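Local coordinates for protein serine-pyruvate aminotransferase (agxt) (Sulfolobus solfataricus, PDB 3ZRP) that probably transfers the amino group of serine to pyruvate, and perhaps of alanine to glyoxylate, with pyridoxal 5'-phosphate as cofactor, at residues Gly117-Glu122 / Lys147-Lys152. Numbering follows the deposited sequence. Where two conformers were deposited one is given.
Sequences GEVEEE and KDVINK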
loop_
_atom_site.group_PDB
_atom_site.type_symbol
_atom_site.label_atom_id
_atom_site.label_comp_id
_atom_site.label_asym_id
_atom_site.label_seq_id
_atom_site.Cartn_x
_atom_site.Cartn_y
_atom_site.Cartn_z
ATOM N N GLY A 117 -11.156 29.920 18.154
ATOM C CA GLY A 117 -11.616 30.207 19.529
ATOM C C GLY A 117 -12.365 29.064 20.183
ATOM O O GLY A 117 -12.262 28.862 21.398
ATOM N N GLU A 118 -13.114 28.314 19.383
ATOM C CA GLU A 118 -13.875 27.176 19.884
ATOM C C GLU A 118 -12.951 26.000 20.248
ATOM O O GLU A 118 -13.221 25.270 21.218
ATOM C CB GLU A 118 -14.961 26.768 18.882
ATOM C CG GLU A 118 -15.868 27.946 18.499
ATOM C CD GLU A 118 -16.753 27.695 17.286
ATOM O OE1 GLU A 118 -16.396 26.888 16.399
ATOM O OE2 GLU A 118 -17.819 28.336 17.222
ATOM N N VAL A 119 -11.866 25.823 19.482
ATOM C CA VAL A 119 -10.849 24.804 19.817
ATOM C C VAL A 119 -10.079 25.233 21.066
ATOM O O VAL A 119 -9.806 24.407 21.969
ATOM C CB VAL A 119 -9.848 24.471 18.653
ATOM C CG1 VAL A 119 -8.987 23.234 19.017
ATOM C CG2 VAL A 119 -10.582 24.234 17.314
ATOM N N GLU A 120 -9.712 26.517 21.111
ATOM C CA GLU A 120 -9.016 27.087 22.267
ATOM C C GLU A 120 -9.782 26.866 23.574
ATOM O O GLU A 120 -9.197 26.444 24.562
ATOM C CB GLU A 120 -8.781 28.589 22.059
ATOM C CG GLU A 120 -7.999 29.258 23.183
ATOM C CD GLU A 120 -7.960 30.773 23.045
ATOM O OE1 GLU A 120 -8.914 31.356 22.493
ATOM O OE2 GLU A 120 -6.992 31.382 23.534
ATOM N N GLU A 121 -11.084 27.136 23.553
ATOM C CA GLU A 121 -11.958 26.971 24.712
ATOM C C GLU A 121 -11.912 25.529 25.242
ATOM O O GLU A 121 -11.847 25.287 26.467
ATOM C CB GLU A 121 -13.398 27.345 24.342
ATOM C CG GLU A 121 -14.377 27.337 25.505
ATOM C CD GLU A 121 -15.836 27.439 25.073
ATOM O OE1 GLU A 121 -16.124 27.612 23.866
ATOM O OE2 GLU A 121 -16.712 27.331 25.954
ATOM N N GLU A 122 -11.937 24.575 24.316
ATOM C CA GLU A 122 -11.959 23.165 24.681
ATOM C C GLU A 122 -10.634 22.719 25.278
ATOM O O GLU A 122 -10.618 22.060 26.338
ATOM C CB GLU A 122 -12.366 22.288 23.482
ATOM C CG GLU A 122 -12.468 20.795 23.803
ATOM C CD GLU A 122 -13.492 20.493 24.904
ATOM O OE1 GLU A 122 -14.514 21.202 25.015
ATOM O OE2 GLU A 122 -13.282 19.528 25.658
ATOM N N LYS A 147 -3.093 27.546 10.893
ATOM C CA LYS A 147 -2.161 28.441 11.572
ATOM C C LYS A 147 -2.851 29.114 12.756
ATOM O O LYS A 147 -2.346 29.049 13.878
ATOM C CB LYS A 147 -1.570 29.468 10.610
ATOM C CG LYS A 147 -0.619 30.467 11.261
ATOM C CD LYS A 147 -0.162 31.543 10.276
ATOM C CE LYS A 147 -1.325 32.264 9.581
ATOM N NZ LYS A 147 -2.105 33.163 10.482
ATOM N N ASP A 148 -4.014 29.727 12.508
ATOM C CA ASP A 148 -4.782 30.406 13.566
ATOM C C ASP A 148 -5.215 29.482 14.711
ATOM O O ASP A 148 -5.125 29.860 15.886
ATOM C CB ASP A 148 -6.006 31.093 12.980
ATOM C CG ASP A 148 -5.650 32.256 12.058
ATOM O OD1 ASP A 148 -4.477 32.688 12.007
ATOM O OD2 ASP A 148 -6.571 32.734 11.376
ATOM N N VAL A 149 -5.685 28.277 14.376
ATOM C CA VAL A 149 -6.013 27.271 15.407
ATOM C C VAL A 149 -4.797 26.909 16.254
ATOM O O VAL A 149 -4.871 26.907 17.490
ATOM C CB VAL A 149 -6.622 25.976 14.798
ATOM C CG1 VAL A 149 -6.817 24.919 15.887
ATOM C CG2 VAL A 149 -7.927 26.272 14.112
ATOM N N ILE A 150 -3.674 26.623 15.603
ATOM C CA ILE A 150 -2.473 26.188 16.314
ATOM C C ILE A 150 -1.881 27.318 17.180
ATOM O O ILE A 150 -1.413 27.079 18.297
ATOM C CB ILE A 150 -1.435 25.607 15.331
ATOM C CG1 ILE A 150 -1.964 24.278 14.776
ATOM C CG2 ILE A 150 -0.071 25.410 16.003
ATOM C CD1 ILE A 150 -1.110 23.709 13.668
ATOM N N ASN A 151 -1.907 28.543 16.658
ATOM C CA ASN A 151 -1.460 29.709 17.426
ATOM C C ASN A 151 -2.149 29.763 18.786
ATOM O O ASN A 151 -1.509 30.050 19.798
ATOM C CB ASN A 151 -1.683 31.016 16.642
ATOM C CG ASN A 151 -1.294 32.271 17.440
ATOM O OD1 ASN A 151 -0.128 32.667 17.479
ATOM N ND2 ASN A 151 -2.287 32.910 18.056
ATOM N N LYS A 152 -3.447 29.462 18.805
ATOM C CA LYS A 152 -4.222 29.490 20.033
ATOM C C LYS A 152 -3.947 28.292 20.936
ATOM O O LYS A 152 -3.855 28.450 22.152
ATOM C CB LYS A 152 -5.717 29.598 19.737
ATOM C CG LYS A 152 -6.133 30.963 19.147
ATOM C CD LYS A 152 -7.644 31.114 19.155
ATOM C CE LYS A 152 -8.089 32.438 18.525
ATOM N NZ LYS A 152 -7.553 33.600 19.289
HETATM O O HOH W 1 -4.644 30.747 23.377
HETATM O O HOH W 2 -9.790 33.458 20.915
#
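K152 lays its aliphatic chain across the side chain of E120 at about a right angle, joining segments 117-122 and 147-152 of two helices that run in nearly the same direction, the segment axes 8.8 Å apart and 26° askew. Lysine suits this partly exposed outer side because its methylenes can pack while its ammonium reaches water: K152 CB lies 4.0 Å from E120 CB, and K152 CD comes within 3.6 Å of E120 OE1. The same K152 CD lies 3.8 Å from the backbone N of G117. E120 has CG anti to its own backbone nitrogen (chi1 -177°) and an extended chain beyond, which carries the carboxylate across the lysine. K152 NZ stands 4.1 Å from E120 OE1, too far for a salt bridge, and a water 2.8 Å from both K152 NZ and E120 OE1 closes the gap, accepting from the ammonium and donating to the carboxylate. E120 OE2 forms a salt bridge with R124. Deeper in, V119 and V149, beta-branched residues that offer methyls to the buried layer over the sheet, meet through V119 CG2 and V149 CG1 at 4.1 Å, and V119 reaches on to L81 and V83 of the central sheet. With an alanine at E120, R124 and the K152 ammonium would probably lose their carboxylate partner, and the lysine methylenes a surface to pack on. The chemistry is thus graded, from apolar contact next to the sheet to water-mediated pairing of opposite charges on the outer side, tying two helices of the PLP-binding fold together without a direct hydrogen bond between these segments.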